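Local coordinates for carbon dioxide concentrating mechanism protein (Nostoc sp., PDB 4N8X) that probably forms the pentameric vertices of the carboxysome shell, the polyhedral coat around sequestered RuBisCO, and is thought to give curvature to an otherwise flat protein layer, at residues I82-H87 with Y94-Q99. Numbering follows the deposited sequence.
Sequences IIDTIH and YSKKDQ
Ile86 and Tyr94 form an antiparallel hydrogen-bonded pair: Ile86 N donates to Tyr94 O at 3.0 Å, while the return bond from Tyr94 N to Ile86 O is weak at 3.4 Å. Thr85 and Ser95 follow as a non-hydrogen-bonded pair, their CA atoms 4.4 Å apart. Beyond it the chain turns a corner at Asp84, yet Asp84 O still accepts a bond of 2.8 Å from Lys96 N, the last backbone bond between the two segments before residues 96-98 coil away. Tyr94 buries more surface here than any other residue. A chi1 of 176° sets the Tyr94 ring opposite its own N and back along 82-87: Ile86 CD1 packs on Tyr94 CB at 4.0 Å, Ile83 CG2 lies near Tyr94 CD2, and Ile83 O sits at the ring edge. A water links Ile83 O to Tyr94 OH, and Trp55 stacks with the ring. Lys96, bent at chi3 (73°), brings NZ beside Ile82 CG2 and into a long salt bridge, 3.8 Å from NZ to Asp84 OD1. The other carboxylate oxygen, Asp84 OD2, is hydrogen-bonded to Thr13 OG1 of the second subunit. The contact illustrates how a C-terminal beta hairpin, strands 77-88 and 91-95, can serve oligomerisation: its first strand also pairs with a strand of the neighbouring subunit, carrying the sheet across the interface of the CcmL/EutN pentamer.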
loop_
_atom_site.group_PDB
_atom_site.type_symbol
_atom_site.label_atom_id
_atom_site.label_comp_id
_atom_site.label_asym_id
_atom_site.label_seq_id
_atom_site.Cartn_x
_atom_site.Cartn_y
_atom_site.Cartn_z
ATOM N N ILE A 82 14.658 13.717 10.753
ATOM C CA ILE A 82 16.063 13.399 10.506
ATOM C C ILE A 82 16.560 12.544 11.684
ATOM O O ILE A 82 16.367 12.883 12.858
ATOM C CB ILE A 82 16.925 14.680 10.411
ATOM C CG1 ILE A 82 16.518 15.501 9.187
ATOM C CG2 ILE A 82 18.459 14.351 10.421
ATOM C CD1 ILE A 82 16.845 17.029 9.321
ATOM N N ILE A 83 17.184 11.420 11.377
ATOM C CA ILE A 83 17.637 10.511 12.427
ATOM C C ILE A 83 19.001 10.928 12.931
ATOM O O ILE A 83 19.897 11.206 12.115
ATOM C CB ILE A 83 17.718 9.068 11.889
ATOM C CG1 ILE A 83 16.333 8.607 11.406
ATOM C CG2 ILE A 83 18.177 8.155 12.981
ATOM C CD1 ILE A 83 16.396 7.528 10.376
ATOM N N ASP A 84 19.162 10.970 14.261
ATOM C CA ASP A 84 20.455 11.156 14.891
ATOM C C ASP A 84 21.116 9.821 15.211
ATOM O O ASP A 84 22.325 9.626 14.993
ATOM C CB ASP A 84 20.272 11.824 16.247
ATOM C CG ASP A 84 19.916 13.266 16.144
ATOM O OD1 ASP A 84 20.120 13.868 15.071
ATOM O OD2 ASP A 84 19.441 13.794 17.168
ATOM N N THR A 85 20.347 8.947 15.856
ATOM C CA THR A 85 20.860 7.653 16.290
ATOM C C THR A 85 19.769 6.608 16.170
ATOM O O THR A 85 18.578 6.902 16.315
ATOM C CB THR A 85 21.356 7.658 17.750
ATOM O OG1 THR A 85 20.252 7.911 18.631
ATOM C CG2 THR A 85 22.425 8.707 17.986
ATOM N N ILE A 86 20.194 5.383 15.900
ATOM C CA ILE A 86 19.327 4.222 15.980
ATOM C C ILE A 86 20.018 3.274 16.966
ATOM O O ILE A 86 21.083 2.749 16.666
ATOM C CB ILE A 86 19.175 3.580 14.598
ATOM C CG1 ILE A 86 18.525 4.575 13.631
ATOM C CG2 ILE A 86 18.337 2.312 14.664
ATOM C CD1 ILE A 86 18.535 4.112 12.191
ATOM N N HIS A 87 19.450 3.123 18.162
ATOM C CA HIS A 87 19.969 2.185 19.153
ATOM C C HIS A 87 19.455 0.778 18.838
ATOM O O HIS A 87 18.278 0.588 18.529
ATOM C CB HIS A 87 19.515 2.563 20.573
ATOM C CG HIS A 87 19.918 3.939 21.013
ATOM N ND1 HIS A 87 19.409 4.530 22.152
ATOM C CD2 HIS A 87 20.780 4.838 20.478
ATOM C CE1 HIS A 87 19.938 5.732 22.298
ATOM N NE2 HIS A 87 20.773 5.944 21.296
ATOM N N TYR A 94 23.320 3.001 14.122
ATOM C CA TYR A 94 23.580 4.223 13.384
ATOM C C TYR A 94 23.772 5.436 14.292
ATOM O O TYR A 94 23.137 5.561 15.348
ATOM C CB TYR A 94 22.465 4.500 12.362
ATOM C CG TYR A 94 22.669 5.815 11.659
ATOM C CD1 TYR A 94 23.535 5.916 10.582
ATOM C CD2 TYR A 94 22.033 6.968 12.098
ATOM C CE1 TYR A 94 23.752 7.127 9.944
ATOM C CE2 TYR A 94 22.230 8.188 11.458
ATOM C CZ TYR A 94 23.099 8.264 10.395
ATOM O OH TYR A 94 23.313 9.485 9.767
ATOM N N SER A 95 24.648 6.336 13.846
ATOM C CA SER A 95 24.946 7.572 14.551
ATOM C C SER A 95 25.358 8.637 13.533
ATOM O O SER A 95 26.249 8.399 12.716
ATOM C CB SER A 95 26.065 7.322 15.543
ATOM O OG SER A 95 26.304 8.494 16.282
ATOM N N LYS A 96 24.703 9.798 13.567
ATOM C CA LYS A 96 24.930 10.838 12.557
ATOM C C LYS A 96 26.322 11.485 12.643
ATOM O O LYS A 96 26.953 11.755 11.619
ATOM C CB LYS A 96 23.827 11.910 12.607
ATOM C CG LYS A 96 24.068 13.090 11.666
ATOM C CD LYS A 96 22.820 13.946 11.425
ATOM C CE LYS A 96 22.457 14.790 12.625
ATOM N NZ LYS A 96 21.526 15.898 12.236
ATOM N N LYS A 97 26.808 11.728 13.852
ATOM C CA LYS A 97 28.109 12.392 14.007
ATOM C C LYS A 97 29.233 11.579 13.369
ATOM O O LYS A 97 30.152 12.136 12.769
ATOM C CB LYS A 97 28.410 12.660 15.485
ATOM C CG LYS A 97 27.329 13.484 16.179
ATOM C CD LYS A 97 26.849 14.602 15.252
ATOM C CE LYS A 97 26.255 15.775 16.010
ATOM N NZ LYS A 97 26.165 16.937 15.091
ATOM N N ASP A 98 29.148 10.259 13.491
ATOM C CA ASP A 98 30.092 9.358 12.832
ATOM C C ASP A 98 29.818 9.298 11.317
ATOM O O ASP A 98 30.654 9.703 10.505
ATOM C CB ASP A 98 30.016 7.962 13.466
ATOM C CG ASP A 98 30.247 7.987 14.984
ATOM O OD1 ASP A 98 31.108 8.764 15.456
ATOM O OD2 ASP A 98 29.570 7.222 15.706
ATOM N N GLN A 99 28.641 8.797 10.944
ATOM C CA GLN A 99 28.202 8.808 9.546
ATOM C C GLN A 99 26.828 9.449 9.400
ATOM O O GLN A 99 26.041 9.071 8.530
ATOM C CB GLN A 99 28.201 7.397 8.936
ATOM C CG GLN A 99 27.218 6.399 9.569
ATOM C CD GLN A 99 26.906 5.227 8.642
ATOM O OE1 GLN A 99 27.345 5.203 7.491
ATOM N NE2 GLN A 99 26.142 4.255 9.140
HETATM O O HOH W 1 21.244 11.545 9.683
#